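Local coordinates for endosialidase (Enterobacteria phage phi92, PDB 4HIZ), which probably cleaves alpha-2,8- and alpha-2,9-linked polysialic acid as a trimeric phage endosialidase, at residues Asn346-Pro350 with Thr362-Ser367; Cys351-Tyr355 with Asn398-Lys403; Thr368-Thr374 with Arg389-His395. All coordinates share one frame; numbering follows the deposited sequence.

Interaction 1 of 3, residues Asn346-Pro350 with Thr362-Ser367; sequences NAAEP and TTRGTS. With NA (sodium ion), chain B.
The guanidinium of Arg364 receives Glu349 at its edge: NH1 donates to OE1 over 2.9 Å, a salt bridge in which the acceptor lies close to the guanidinium plane. From the other partner's side the fit is less flat, because NH1 stands out of the carboxylate plane, the two planes being turned 73° apart. Water 4 sits at the same guanidinium edge and donates to Glu349 OE2, while its link to NH1 is weak. Both chains are extended and run side by side in the same direction; Arg364 sets out with CG opposite its backbone N (chi1 171°), and its CD also passes alongside OE1. Gln87 gives OE1 a second donor, whereas Glu291 brings another carboxylate near OE2 and Arg415 another guanidinium near NH1.

The backbones carrying this pair form an antiparallel hairpin ladder, the first two strands of one four-stranded blade in the beta-propeller domain. Ala348 and Arg364 make the hydrogen-bonded pair, N to O at 2.9 Å in each direction, and Ala347 faces Gly365 in the adjacent non-hydrogen-bonded pair. The methyl of Ala348 shares its face of the sheet with the Arg364 side chain and touches Thr366 CG2 at 3.8 Å. Ala347 CB, on the opposite face, meets Thr363 CB, whose hydroxyl is engaged by Thr374 N.

Past the ladder, Thr366 N donates to Asn346 O, reaching it from above the carbonyl plane. Water 1 joins Asn346 ND2 to Thr366 OG1. The same ND2 donates to water 2, which binds the sodium ion together with water 5 and Ser367 OG, with Ser367 OG 2.7 Å from the metal and also accepting from Ser369 N.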
ATOM      1  N   ASN A 346      12.955 -13.158 -41.711  1.00 14.95           N
ATOM      2  CA  ASN A 346      11.755 -13.219 -40.853  1.00 14.34           C
ATOM      3  C   ASN A 346      12.043 -13.591 -39.389  1.00 14.46           C
ATOM      4  O   ASN A 346      11.275 -14.330 -38.774  1.00 15.09           O
ATOM      5  CB  ASN A 346      10.773 -14.242 -41.420  1.00 15.17           C
ATOM      6  CG  ASN A 346      10.441 -13.978 -42.884  1.00 17.46           C
ATOM      7  OD1 ASN A 346      10.667 -14.824 -43.782  1.00 21.41           O
ATOM      8  ND2 ASN A 346       9.945 -12.798 -43.139  1.00 16.50           N
ATOM      9  N   ALA A 347      13.129 -13.063 -38.843  1.00 13.94           N
ATOM     10  CA  ALA A 347      13.548 -13.419 -37.481  1.00 13.24           C
ATOM     11  C   ALA A 347      14.021 -12.191 -36.714  1.00 13.50           C
ATOM     12  O   ALA A 347      14.387 -11.168 -37.314  1.00 14.65           O
ATOM     13  CB  ALA A 347      14.640 -14.514 -37.539  1.00 13.38           C
ATOM     14  N   ALA A 348      14.028 -12.305 -35.382  1.00 12.76           N
ATOM     15  CA  ALA A 348      14.373 -11.193 -34.502  1.00 12.77           C
ATOM     16  C   ALA A 348      14.754 -11.748 -33.138  1.00 13.21           C
ATOM     17  O   ALA A 348      14.529 -12.934 -32.858  1.00 13.56           O
ATOM     18  CB  ALA A 348      13.133 -10.283 -34.316  1.00 13.48           C
ATOM     19  N   GLU A 349      15.333 -10.875 -32.309  1.00 13.33           N
ATOM     20  CA  GLU A 349      15.378 -11.081 -30.855  1.00 13.19           C
ATOM     21  C   GLU A 349      15.866 -12.441 -30.414  1.00 13.50           C
ATOM     22  O   GLU A 349      15.134 -13.199 -29.765  1.00 13.65           O
ATOM     23  CB  GLU A 349      13.988 -10.795 -30.273  1.00 13.57           C
ATOM     24  CG  GLU A 349      13.675  -9.308 -30.355  1.00 15.26           C
ATOM     25  CD  GLU A 349      12.253  -8.951 -29.925  1.00 17.31           C
ATOM     26  OE1 GLU A 349      11.473  -9.860 -29.551  1.00 16.71           O
ATOM     27  OE2 GLU A 349      11.908  -7.746 -29.983  1.00 19.81           O
ATOM     28  N   PRO A 350      17.122 -12.759 -30.735  1.00 12.43           N
ATOM     29  CA  PRO A 350      17.695 -14.024 -30.268  1.00 11.90           C
ATOM     30  C   PRO A 350      17.837 -14.082 -28.743  1.00 11.68           C
ATOM     31  O   PRO A 350      18.289 -13.106 -28.144  1.00 12.73           O
ATOM     32  CB  PRO A 350      19.088 -14.044 -30.910  1.00 12.93           C
ATOM     33  CG  PRO A 350      19.416 -12.559 -31.106  1.00 13.24           C
ATOM     34  CD  PRO A 350      18.085 -11.955 -31.517  1.00 13.39           C
ATOM     35  N   THR A 362      17.893 -19.141 -29.603  1.00 10.95           N
ATOM     36  CA  THR A 362      16.578 -19.293 -30.259  1.00 12.12           C
ATOM     37  C   THR A 362      16.194 -17.984 -30.900  1.00 12.34           C
ATOM     38  O   THR A 362      16.605 -16.921 -30.422  1.00 13.18           O
ATOM     39  CB  THR A 362      15.453 -19.581 -29.221  1.00 13.10           C
ATOM     40  OG1 THR A 362      15.399 -18.508 -28.277  1.00 12.34           O
ATOM     41  CG2 THR A 362      15.691 -20.887 -28.508  1.00 15.55           C
ATOM     42  N   THR A 363      15.382 -18.034 -31.966  1.00 12.32           N
ATOM     43  CA  THR A 363      14.936 -16.797 -32.585  1.00 12.34           C
ATOM     44  C   THR A 363      13.452 -16.629 -32.389  1.00 11.79           C
ATOM     45  O   THR A 363      12.727 -17.594 -32.120  1.00 13.03           O
ATOM     46  CB  THR A 363      15.161 -16.794 -34.128  1.00 13.34           C
ATOM     47  OG1 THR A 363      14.448 -17.892 -34.702  1.00 13.88           O
ATOM     48  CG2 THR A 363      16.654 -16.941 -34.482  1.00 14.41           C
ATOM     49  N   ARG A 364      13.025 -15.383 -32.508  1.00 11.55           N
ATOM     50  CA  ARG A 364      11.617 -15.038 -32.680  1.00 10.69           C
ATOM     51  C   ARG A 364      11.282 -15.024 -34.181  1.00 12.23           C
ATOM     52  O   ARG A 364      11.993 -14.383 -34.968  1.00 13.97           O
ATOM     53  CB  ARG A 364      11.396 -13.616 -32.176  1.00 11.02           C
ATOM     54  CG  ARG A 364       9.995 -13.043 -32.507  1.00 12.17           C
ATOM     55  CD  ARG A 364       9.848 -11.713 -31.785  1.00 13.04           C
ATOM     56  NE  ARG A 364       8.719 -10.960 -32.298  1.00 14.30           N
ATOM     57  CZ  ARG A 364       8.272  -9.828 -31.771  1.00 15.93           C
ATOM     58  NH1 ARG A 364       8.852  -9.308 -30.698  1.00 17.07           N
ATOM     59  NH2 ARG A 364       7.222  -9.224 -32.311  1.00 16.80           N
ATOM     60  N   GLY A 365      10.192 -15.681 -34.563  1.00 11.70           N
ATOM     61  CA  GLY A 365       9.691 -15.608 -35.947  1.00 12.35           C
ATOM     62  C   GLY A 365       8.856 -14.337 -36.096  1.00 13.51           C
ATOM     63  O   GLY A 365       8.118 -13.965 -35.156  1.00 14.33           O
ATOM     64  N   THR A 366       8.920 -13.672 -37.258  1.00 14.73           N
ATOM     65  CA  THR A 366       8.206 -12.411 -37.368  1.00 15.42           C
ATOM     66  C   THR A 366       7.023 -12.479 -38.319  1.00 14.65           C
ATOM     67  O   THR A 366       6.325 -11.470 -38.522  1.00 15.30           O
ATOM     68  CB  THR A 366       9.143 -11.241 -37.749  1.00 16.36           C
ATOM     69  OG1 THR A 366       9.768 -11.530 -39.010  1.00 17.59           O
ATOM     70  CG2 THR A 366      10.247 -11.026 -36.650  1.00 16.27           C
ATOM     71  N   SER A 367       6.750 -13.666 -38.857  1.00 14.49           N
ATOM     72  CA  SER A 367       5.584 -13.827 -39.740  1.00 16.14           C
ATOM     73  C   SER A 367       4.818 -15.110 -39.481  1.00 15.32           C
ATOM     74  O   SER A 367       5.393 -16.185 -39.343  1.00 16.68           O
ATOM     75  CB  SER A 367       6.032 -13.782 -41.209  1.00 18.62           C
ATOM     76  OG  SER A 367       4.969 -14.111 -42.107  1.00 20.80           O
TER
HETATM   77 NA    NA B 827       5.702 -13.251 -44.557  1.00 48.76          NA
HETATM   78  O   HOH W   1       8.664 -11.156 -41.398  1.00 25.99           O
HETATM   79  O   HOH W   2       8.074 -12.458 -45.129  1.00 47.57           O
HETATM   80  O   HOH W   3      14.121 -15.752 -29.018  1.00 13.42           O
HETATM   81  O   HOH W   4       9.282  -7.199 -28.396  1.00 19.86           O
HETATM   82  O   HOH W   5       4.654 -14.904 -46.540  1.00 50.71           O

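Interaction 2 of 3, residues Cys351-Tyr355 with Asn398-Lys403; sequences CIKYY and NLPFAK
Strands 351-355 and 401-403 run almost parallel, their axes inclined by 11° and no nearer than 7.9 Å, a spacing that makes this a side-chain contact between two sheets. In the beta-propeller domain it joins strand 347-355, the first strand and one edge of a four-stranded blade, to strand 401-404, an edge of the next sheet along the chain.

Phe401 reaches across from the second sheet, with CG set between its backbone N and carbonyl carbon (chi1 64°). Its edge meets the backbone of the first strand, CE1 lying 3.5 Å from Cys351 O near the ring plane. Lys353 CG lies over one face of the Phe401 ring, while Lys353 CB comes to 3.7 Å from CE2; the lysine chain and the ring run antiparallel past one another. Bends at chi2 and chi4 fold the lysine back until NZ donates to Ile352 O, which it meets from above the carbonyl plane. NZ also forms a salt bridge with Asp88 and donates to water 6, which in turn accepts from Phe401 N; the ammonium is thus tied directly to its own strand and through water to the facing one.

At one end Cys351 SG settles against the Leu399-Pro400 backbone, 3.5 Å from Pro400 CA, while the nearby amide of Asn398 donates to Gly475 O. At the other end Lys403 lays its aliphatic chain over Tyr355, and NZ goes on to Gly405 O. The CH-pi contact is well centred: Lys403 CB stands 3.5 Å from the ring centroid, 14° off the normal. Beyond that ring the phenol oxygen takes a nearly straight bond from the same residue's backbone, Lys403 N to Tyr355 OH at 3.1 Å.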
ATOM      1  N   CYS A 351      17.473 -15.216 -28.151  1.00 10.79           N
ATOM      2  CA  CYS A 351      17.827 -15.460 -26.749  1.00 11.38           C
ATOM      3  C   CYS A 351      19.056 -16.335 -26.835  1.00 11.87           C
ATOM      4  O   CYS A 351      19.079 -17.325 -27.591  1.00 11.55           O
ATOM      5  CB  CYS A 351      16.717 -16.213 -26.025  1.00 12.77           C
ATOM      6  SG  CYS A 351      15.251 -15.165 -25.714  1.00 15.52           S
ATOM      7  N   ILE A 352      20.084 -15.982 -26.075  1.00 11.96           N
ATOM      8  CA  ILE A 352      21.327 -16.749 -26.150  1.00 11.51           C
ATOM      9  C   ILE A 352      21.809 -17.148 -24.763  1.00 12.42           C
ATOM     10  O   ILE A 352      21.734 -16.346 -23.824  1.00 12.96           O
ATOM     11  CB  ILE A 352      22.463 -15.970 -26.858  1.00 12.38           C
ATOM     12  CG1 ILE A 352      22.674 -14.580 -26.241  1.00 13.09           C
ATOM     13  CG2 ILE A 352      22.145 -15.825 -28.341  1.00 12.46           C
ATOM     14  CD1 ILE A 352      23.921 -13.835 -26.816  1.00 14.28           C
ATOM     15  N   LYS A 353      22.281 -18.390 -24.626  1.00 12.21           N
ATOM     16  CA  LYS A 353      22.824 -18.861 -23.345  1.00 12.01           C
ATOM     17  C   LYS A 353      23.980 -19.819 -23.610  1.00 12.77           C
ATOM     18  O   LYS A 353      23.881 -20.713 -24.439  1.00 13.68           O
ATOM     19  CB  LYS A 353      21.755 -19.560 -22.503  1.00 12.54           C
ATOM     20  CG  LYS A 353      20.633 -18.612 -21.995  1.00 13.56           C
ATOM     21  CD  LYS A 353      21.192 -17.588 -20.989  1.00 15.00           C
ATOM     22  CE  LYS A 353      20.171 -16.461 -20.644  1.00 16.05           C
ATOM     23  NZ  LYS A 353      19.782 -15.681 -21.927  1.00 15.22           N
ATOM     24  N   TYR A 354      25.059 -19.620 -22.876  1.00 12.51           N
ATOM     25  CA  TYR A 354      26.242 -20.485 -22.984  1.00 12.91           C
ATOM     26  C   TYR A 354      26.285 -21.455 -21.823  1.00 13.49           C
ATOM     27  O   TYR A 354      26.180 -21.036 -20.650  1.00 14.39           O
ATOM     28  CB  TYR A 354      27.472 -19.587 -22.983  1.00 14.41           C
ATOM     29  CG  TYR A 354      28.805 -20.265 -23.133  1.00 17.84           C
ATOM     30  CD1 TYR A 354      29.298 -20.597 -24.391  1.00 19.39           C
ATOM     31  CD2 TYR A 354      29.601 -20.509 -22.023  1.00 20.56           C
ATOM     32  CE1 TYR A 354      30.573 -21.183 -24.530  1.00 22.90           C
ATOM     33  CE2 TYR A 354      30.850 -21.094 -22.165  1.00 23.36           C
ATOM     34  CZ  TYR A 354      31.310 -21.427 -23.409  1.00 25.69           C
ATOM     35  OH  TYR A 354      32.583 -21.997 -23.538  1.00 29.95           O
ATOM     36  N   TYR A 355      26.443 -22.747 -22.133  1.00 13.16           N
ATOM     37  CA  TYR A 355      26.618 -23.763 -21.094  1.00 13.87           C
ATOM     38  C   TYR A 355      27.685 -24.748 -21.517  1.00 15.12           C
ATOM     39  O   TYR A 355      27.575 -25.360 -22.585  1.00 15.56           O
ATOM     40  CB  TYR A 355      25.340 -24.576 -20.924  1.00 15.14           C
ATOM     41  CG  TYR A 355      24.166 -23.821 -20.407  1.00 15.23           C
ATOM     42  CD1 TYR A 355      23.989 -23.650 -19.039  1.00 15.79           C
ATOM     43  CD2 TYR A 355      23.215 -23.305 -21.272  1.00 15.52           C
ATOM     44  CE1 TYR A 355      22.882 -22.984 -18.536  1.00 16.72           C
ATOM     45  CE2 TYR A 355      22.102 -22.633 -20.787  1.00 16.44           C
ATOM     46  CZ  TYR A 355      21.954 -22.472 -19.413  1.00 17.92           C
ATOM     47  OH  TYR A 355      20.856 -21.829 -18.903  1.00 19.61           O
ATOM     48  N   ASN A 398       9.574 -13.977 -28.453  1.00 12.87           N
ATOM     49  CA  ASN A 398      10.908 -14.502 -28.174  1.00 12.29           C
ATOM     50  C   ASN A 398      10.754 -15.820 -27.412  1.00 11.97           C
ATOM     51  O   ASN A 398       9.690 -16.100 -26.843  1.00 12.07           O
ATOM     52  CB  ASN A 398      11.808 -13.493 -27.425  1.00 11.77           C
ATOM     53  CG  ASN A 398      11.320 -13.203 -26.030  1.00 13.01           C
ATOM     54  OD1 ASN A 398      10.137 -13.081 -25.833  1.00 14.74           O
ATOM     55  ND2 ASN A 398      12.207 -13.073 -25.080  1.00 11.68           N
ATOM     56  N   LEU A 399      11.815 -16.620 -27.383  1.00 11.18           N
ATOM     57  CA  LEU A 399      11.770 -17.957 -26.788  1.00 11.00           C
ATOM     58  C   LEU A 399      12.901 -18.118 -25.774  1.00 11.26           C
ATOM     59  O   LEU A 399      13.909 -18.787 -26.038  1.00 11.88           O
ATOM     60  CB  LEU A 399      11.888 -19.051 -27.855  1.00 11.37           C
ATOM     61  CG  LEU A 399      10.708 -19.157 -28.851  1.00 11.76           C
ATOM     62  CD1 LEU A 399      10.955 -20.328 -29.831  1.00 12.91           C
ATOM     63  CD2 LEU A 399       9.397 -19.387 -28.119  1.00 12.88           C
ATOM     64  N   PRO A 400      12.763 -17.484 -24.616  1.00 10.22           N
ATOM     65  CA  PRO A 400      13.824 -17.602 -23.600  1.00 10.08           C
ATOM     66  C   PRO A 400      13.845 -18.993 -22.992  1.00 10.83           C
ATOM     67  O   PRO A 400      12.854 -19.766 -23.031  1.00 11.65           O
ATOM     68  CB  PRO A 400      13.458 -16.519 -22.568  1.00 10.22           C
ATOM     69  CG  PRO A 400      11.929 -16.527 -22.627  1.00  9.18           C
ATOM     70  CD  PRO A 400      11.640 -16.643 -24.155  1.00  9.41           C
ATOM     71  N   PHE A 401      14.994 -19.351 -22.429  1.00 11.37           N
ATOM     72  CA  PHE A 401      15.169 -20.736 -22.037  1.00 12.00           C
ATOM     73  C   PHE A 401      16.298 -20.861 -21.038  1.00 11.52           C
ATOM     74  O   PHE A 401      17.123 -19.941 -20.889  1.00 12.06           O
ATOM     75  CB  PHE A 401      15.482 -21.615 -23.267  1.00 11.01           C
ATOM     76  CG  PHE A 401      16.792 -21.273 -23.932  1.00 11.98           C
ATOM     77  CD1 PHE A 401      16.834 -20.275 -24.915  1.00 11.67           C
ATOM     78  CD2 PHE A 401      17.974 -21.938 -23.575  1.00 11.72           C
ATOM     79  CE1 PHE A 401      18.050 -19.937 -25.548  1.00 12.48           C
ATOM     80  CE2 PHE A 401      19.193 -21.601 -24.226  1.00 12.26           C
ATOM     81  CZ  PHE A 401      19.221 -20.600 -25.180  1.00 11.85           C
ATOM     82  N   ALA A 402      16.327 -21.997 -20.349  1.00 11.18           N
ATOM     83  CA  ALA A 402      17.528 -22.390 -19.600  1.00 11.20           C
ATOM     84  C   ALA A 402      17.829 -23.862 -19.857  1.00 13.02           C
ATOM     85  O   ALA A 402      16.925 -24.621 -20.229  1.00 13.75           O
ATOM     86  CB  ALA A 402      17.263 -22.190 -18.073  1.00 11.33           C
ATOM     87  N   LYS A 403      19.085 -24.273 -19.641  1.00 12.90           N
ATOM     88  CA  LYS A 403      19.459 -25.686 -19.756  1.00 12.37           C
ATOM     89  C   LYS A 403      19.495 -26.287 -18.357  1.00 13.58           C
ATOM     90  O   LYS A 403      20.147 -25.740 -17.451  1.00 15.22           O
ATOM     91  CB  LYS A 403      20.844 -25.851 -20.412  1.00 12.98           C
ATOM     92  CG  LYS A 403      21.204 -27.304 -20.635  1.00 12.84           C
ATOM     93  CD  LYS A 403      22.457 -27.386 -21.548  1.00 14.70           C
ATOM     94  CE  LYS A 403      22.803 -28.821 -21.874  1.00 16.64           C
ATOM     95  NZ  LYS A 403      23.383 -29.482 -20.648  1.00 18.07           N
TER
HETATM   96  O   HOH W   6      17.437 -17.453 -22.560  1.00 16.05           O

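Interaction 3 of 3, residues Thr368-Thr374 with Arg389-His395; sequences TSAAGST and RFPNNVH
Arg389 and the loop 368-374 meet from CG of the arginine to its tip. From CB the chain leaves with CG opposite the backbone N (chi1 -178°), and CG comes within 4.2 Å of Ser373 O. Bends at chi2 and chi3 then bring CD to 3.3 Å from Gly372 O and close to Thr374 OG1, turning the guanidinium back over the loop. The methyl of Ala371 covers one guanidinium face, its CB centred there and 3.4 Å from CZ. At the tip NH1 donates to Gly372 O over 2.9 Å, in both the guanidinium and the carbonyl planes, and NH2 continues to Glu342 O.

Backbone bonds extend the grip, Phe390 N to Ser373 O and Ser373 N to Val394 O, and water 8 accepts from Val394 N between them. The Asn393 amide lies against the 368-370 backbone, ND2 donating to Thr368 O at 3.0 Å from above that carbonyl's plane. Thr368 in turn lies over His395, its CA 3.6 Å from the ring centroid, 3° off the normal. The rotation of that imidazole is fixed by ND1, which donates to Asn393 O.

Both segments are loops flanking strands 374-378 and 386-389 of a propeller blade, and Tyr343 of helix 341-344 packs on Thr374 and Arg389 where the two strands begin and end.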
ATOM      1  N   THR A 368       3.506 -15.009 -39.444  1.00 14.53           N
ATOM      2  CA  THR A 368       2.716 -16.215 -39.303  1.00 15.58           C
ATOM      3  C   THR A 368       2.774 -17.085 -40.585  1.00 16.03           C
ATOM      4  O   THR A 368       2.470 -18.279 -40.546  1.00 15.82           O
ATOM      5  CB  THR A 368       1.251 -15.866 -38.988  1.00 15.56           C
ATOM      6  OG1 THR A 368       0.565 -17.049 -38.583  1.00 15.50           O
ATOM      7  CG2 THR A 368       0.560 -15.296 -40.278  1.00 16.43           C
ATOM      8  N   SER A 369       3.195 -16.498 -41.703  1.00 16.73           N
ATOM      9  CA  SER A 369       3.135 -17.214 -42.975  1.00 17.99           C
ATOM     10  C   SER A 369       4.511 -17.517 -43.582  1.00 18.55           C
ATOM     11  O   SER A 369       4.656 -17.725 -44.803  1.00 19.66           O
ATOM     12  CB  SER A 369       2.280 -16.426 -43.958  1.00 20.55           C
ATOM     13  OG  SER A 369       2.835 -15.131 -44.176  1.00 22.91           O
ATOM     14  N   ALA A 370       5.519 -17.519 -42.732  1.00 17.22           N
ATOM     15  CA  ALA A 370       6.835 -17.951 -43.167  1.00 17.09           C
ATOM     16  C   ALA A 370       7.452 -18.765 -42.029  1.00 16.80           C
ATOM     17  O   ALA A 370       7.025 -18.647 -40.886  1.00 16.56           O
ATOM     18  CB  ALA A 370       7.682 -16.743 -43.493  1.00 18.77           C
ATOM     19  N   ALA A 371       8.452 -19.585 -42.359  1.00 15.99           N
ATOM     20  CA  ALA A 371       9.145 -20.402 -41.357  1.00 15.04           C
ATOM     21  C   ALA A 371       9.555 -19.514 -40.183  1.00 14.72           C
ATOM     22  O   ALA A 371      10.057 -18.390 -40.362  1.00 14.72           O
ATOM     23  CB  ALA A 371      10.341 -21.091 -41.977  1.00 15.94           C
ATOM     24  N   GLY A 372       9.314 -20.013 -38.969  1.00 13.91           N
ATOM     25  CA  GLY A 372       9.407 -19.151 -37.792  1.00 13.73           C
ATOM     26  C   GLY A 372      10.599 -19.474 -36.922  1.00 12.98           C
ATOM     27  O   GLY A 372      11.690 -19.766 -37.423  1.00 13.37           O
ATOM     28  N   SER A 373      10.396 -19.454 -35.604  1.00 12.34           N
ATOM     29  CA  SER A 373      11.511 -19.656 -34.662  1.00 11.62           C
ATOM     30  C   SER A 373      12.375 -20.870 -34.974  1.00 11.71           C
ATOM     31  O   SER A 373      11.877 -21.945 -35.383  1.00 11.74           O
ATOM     32  CB  SER A 373      10.945 -19.873 -33.254  1.00 12.62           C
ATOM     33  OG  SER A 373      10.320 -18.685 -32.815  1.00 12.84           O
ATOM     34  N   THR A 374      13.665 -20.709 -34.671  1.00 12.13           N
ATOM     35  CA  THR A 374      14.686 -21.734 -34.888  1.00 12.58           C
ATOM     36  C   THR A 374      15.469 -21.868 -33.598  1.00 12.12           C
ATOM     37  O   THR A 374      15.688 -20.876 -32.898  1.00 12.69           O
ATOM     38  CB  THR A 374      15.666 -21.242 -35.979  1.00 13.47           C
ATOM     39  OG1 THR A 374      14.936 -21.016 -37.185  1.00 13.58           O
ATOM     40  CG2 THR A 374      16.772 -22.255 -36.285  1.00 15.09           C
ATOM     41  N   ARG A 389      14.753 -25.888 -37.170  1.00 14.53           N
ATOM     42  CA  ARG A 389      13.571 -25.040 -37.269  1.00 14.33           C
ATOM     43  C   ARG A 389      12.432 -25.648 -36.454  1.00 14.84           C
ATOM     44  O   ARG A 389      12.155 -26.845 -36.568  1.00 15.68           O
ATOM     45  CB  ARG A 389      13.147 -24.952 -38.744  1.00 14.07           C
ATOM     46  CG  ARG A 389      11.934 -24.048 -38.986  1.00 14.97           C
ATOM     47  CD  ARG A 389      12.344 -22.597 -39.082  1.00 14.71           C
ATOM     48  NE  ARG A 389      13.125 -22.323 -40.300  1.00 15.60           N
ATOM     49  CZ  ARG A 389      13.498 -21.107 -40.670  1.00 15.44           C
ATOM     50  NH1 ARG A 389      13.206 -20.043 -39.916  1.00 14.91           N
ATOM     51  NH2 ARG A 389      14.172 -20.934 -41.812  1.00 14.27           N
ATOM     52  N   PHE A 390      11.756 -24.852 -35.630  1.00 14.13           N
ATOM     53  CA  PHE A 390      10.503 -25.359 -35.060  1.00 13.26           C
ATOM     54  C   PHE A 390       9.465 -25.474 -36.164  1.00 14.23           C
ATOM     55  O   PHE A 390       9.382 -24.605 -37.023  1.00 14.25           O
ATOM     56  CB  PHE A 390       9.958 -24.444 -33.953  1.00 13.49           C
ATOM     57  CG  PHE A 390      10.722 -24.518 -32.656  1.00 12.97           C
ATOM     58  CD1 PHE A 390      11.817 -23.683 -32.438  1.00 13.98           C
ATOM     59  CD2 PHE A 390      10.312 -25.400 -31.645  1.00 13.35           C
ATOM     60  CE1 PHE A 390      12.524 -23.730 -31.249  1.00 14.05           C
ATOM     61  CE2 PHE A 390      11.020 -25.452 -30.413  1.00 13.66           C
ATOM     62  CZ  PHE A 390      12.107 -24.599 -30.222  1.00 14.24           C
ATOM     63  N   PRO A 391       8.677 -26.558 -36.162  1.00 14.43           N
ATOM     64  CA  PRO A 391       7.650 -26.673 -37.203  1.00 15.14           C
ATOM     65  C   PRO A 391       6.526 -25.645 -36.948  1.00 14.20           C
ATOM     66  O   PRO A 391       6.395 -25.091 -35.838  1.00 14.95           O
ATOM     67  CB  PRO A 391       7.111 -28.105 -37.008  1.00 15.64           C
ATOM     68  CG  PRO A 391       7.349 -28.392 -35.564  1.00 16.21           C
ATOM     69  CD  PRO A 391       8.676 -27.712 -35.247  1.00 15.72           C
ATOM     70  N   ASN A 392       5.765 -25.361 -37.993  1.00 14.82           N
ATOM     71  CA  ASN A 392       4.517 -24.615 -37.848  1.00 15.61           C
ATOM     72  C   ASN A 392       4.650 -23.103 -37.574  1.00 15.22           C
ATOM     73  O   ASN A 392       3.740 -22.510 -36.998  1.00 14.88           O
ATOM     74  CB  ASN A 392       3.586 -25.278 -36.827  1.00 17.65           C
ATOM     75  CG  ASN A 392       3.189 -26.691 -37.232  1.00 18.74           C
ATOM     76  OD1 ASN A 392       3.289 -27.636 -36.439  1.00 21.13           O
ATOM     77  ND2 ASN A 392       2.695 -26.831 -38.442  1.00 18.08           N
ATOM     78  N   ASN A 393       5.748 -22.491 -38.032  1.00 14.83           N
ATOM     79  CA  ASN A 393       5.885 -21.021 -38.083  1.00 14.50           C
ATOM     80  C   ASN A 393       5.641 -20.373 -36.711  1.00 14.50           C
ATOM     81  O   ASN A 393       4.722 -19.562 -36.548  1.00 14.82           O
ATOM     82  CB  ASN A 393       4.926 -20.385 -39.123  1.00 14.15           C
ATOM     83  CG  ASN A 393       5.082 -20.971 -40.524  1.00 14.61           C
ATOM     84  OD1 ASN A 393       5.990 -21.768 -40.795  1.00 16.08           O
ATOM     85  ND2 ASN A 393       4.198 -20.549 -41.443  1.00 14.98           N
ATOM     86  N   VAL A 394       6.435 -20.755 -35.714  1.00 13.06           N
ATOM     87  CA  VAL A 394       6.310 -20.137 -34.386  1.00 13.39           C
ATOM     88  C   VAL A 394       6.714 -18.667 -34.558  1.00 12.42           C
ATOM     89  O   VAL A 394       7.764 -18.361 -35.128  1.00 13.33           O
ATOM     90  CB  VAL A 394       7.185 -20.880 -33.344  1.00 13.74           C
ATOM     91  CG1 VAL A 394       7.094 -20.221 -31.951  1.00 13.47           C
ATOM     92  CG2 VAL A 394       6.763 -22.402 -33.245  1.00 14.27           C
ATOM     93  N   HIS A 395       5.864 -17.753 -34.092  1.00 12.14           N
ATOM     94  CA  HIS A 395       6.035 -16.339 -34.398  1.00 11.98           C
ATOM     95  C   HIS A 395       5.539 -15.419 -33.272  1.00 12.46           C
ATOM     96  O   HIS A 395       4.746 -15.833 -32.404  1.00 12.32           O
ATOM     97  CB  HIS A 395       5.333 -16.007 -35.738  1.00 13.33           C
ATOM     98  CG  HIS A 395       3.851 -16.203 -35.688  1.00 13.59           C
ATOM     99  ND1 HIS A 395       3.261 -17.447 -35.728  1.00 14.00           N
ATOM    100  CD2 HIS A 395       2.839 -15.309 -35.608  1.00 14.64           C
ATOM    101  CE1 HIS A 395       1.943 -17.315 -35.666  1.00 14.46           C
ATOM    102  NE2 HIS A 395       1.662 -16.025 -35.592  1.00 14.53           N
TER
HETATM  103  O   HOH W   7       8.452 -23.087 -39.212  1.00 16.37           O
HETATM  104  O   HOH W   8       8.995 -22.001 -36.376  1.00 14.31           O

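In the fold
All three contacts belong to one part of the beta-propeller domain. Interactions 1 and 2 share strand 347-355, with centres 14 Å apart and segments that alternate along the chain; Thr362 OG1 bonds to Leu399 O where they meet. Interaction 3 opens after interaction 1 has closed and is nested within the loop that interaction 2 closes. Its centre is 9 Å from interaction 1, to which Ser373 OG and Thr374 N bond through Thr363, and 18 Å from interaction 2, where Leu399 packs against Ser373 and Phe390. Together they illustrate how a propeller blade is built: hairpin pairing within it, loops tied at its end, and side chains joining it to the following sheet.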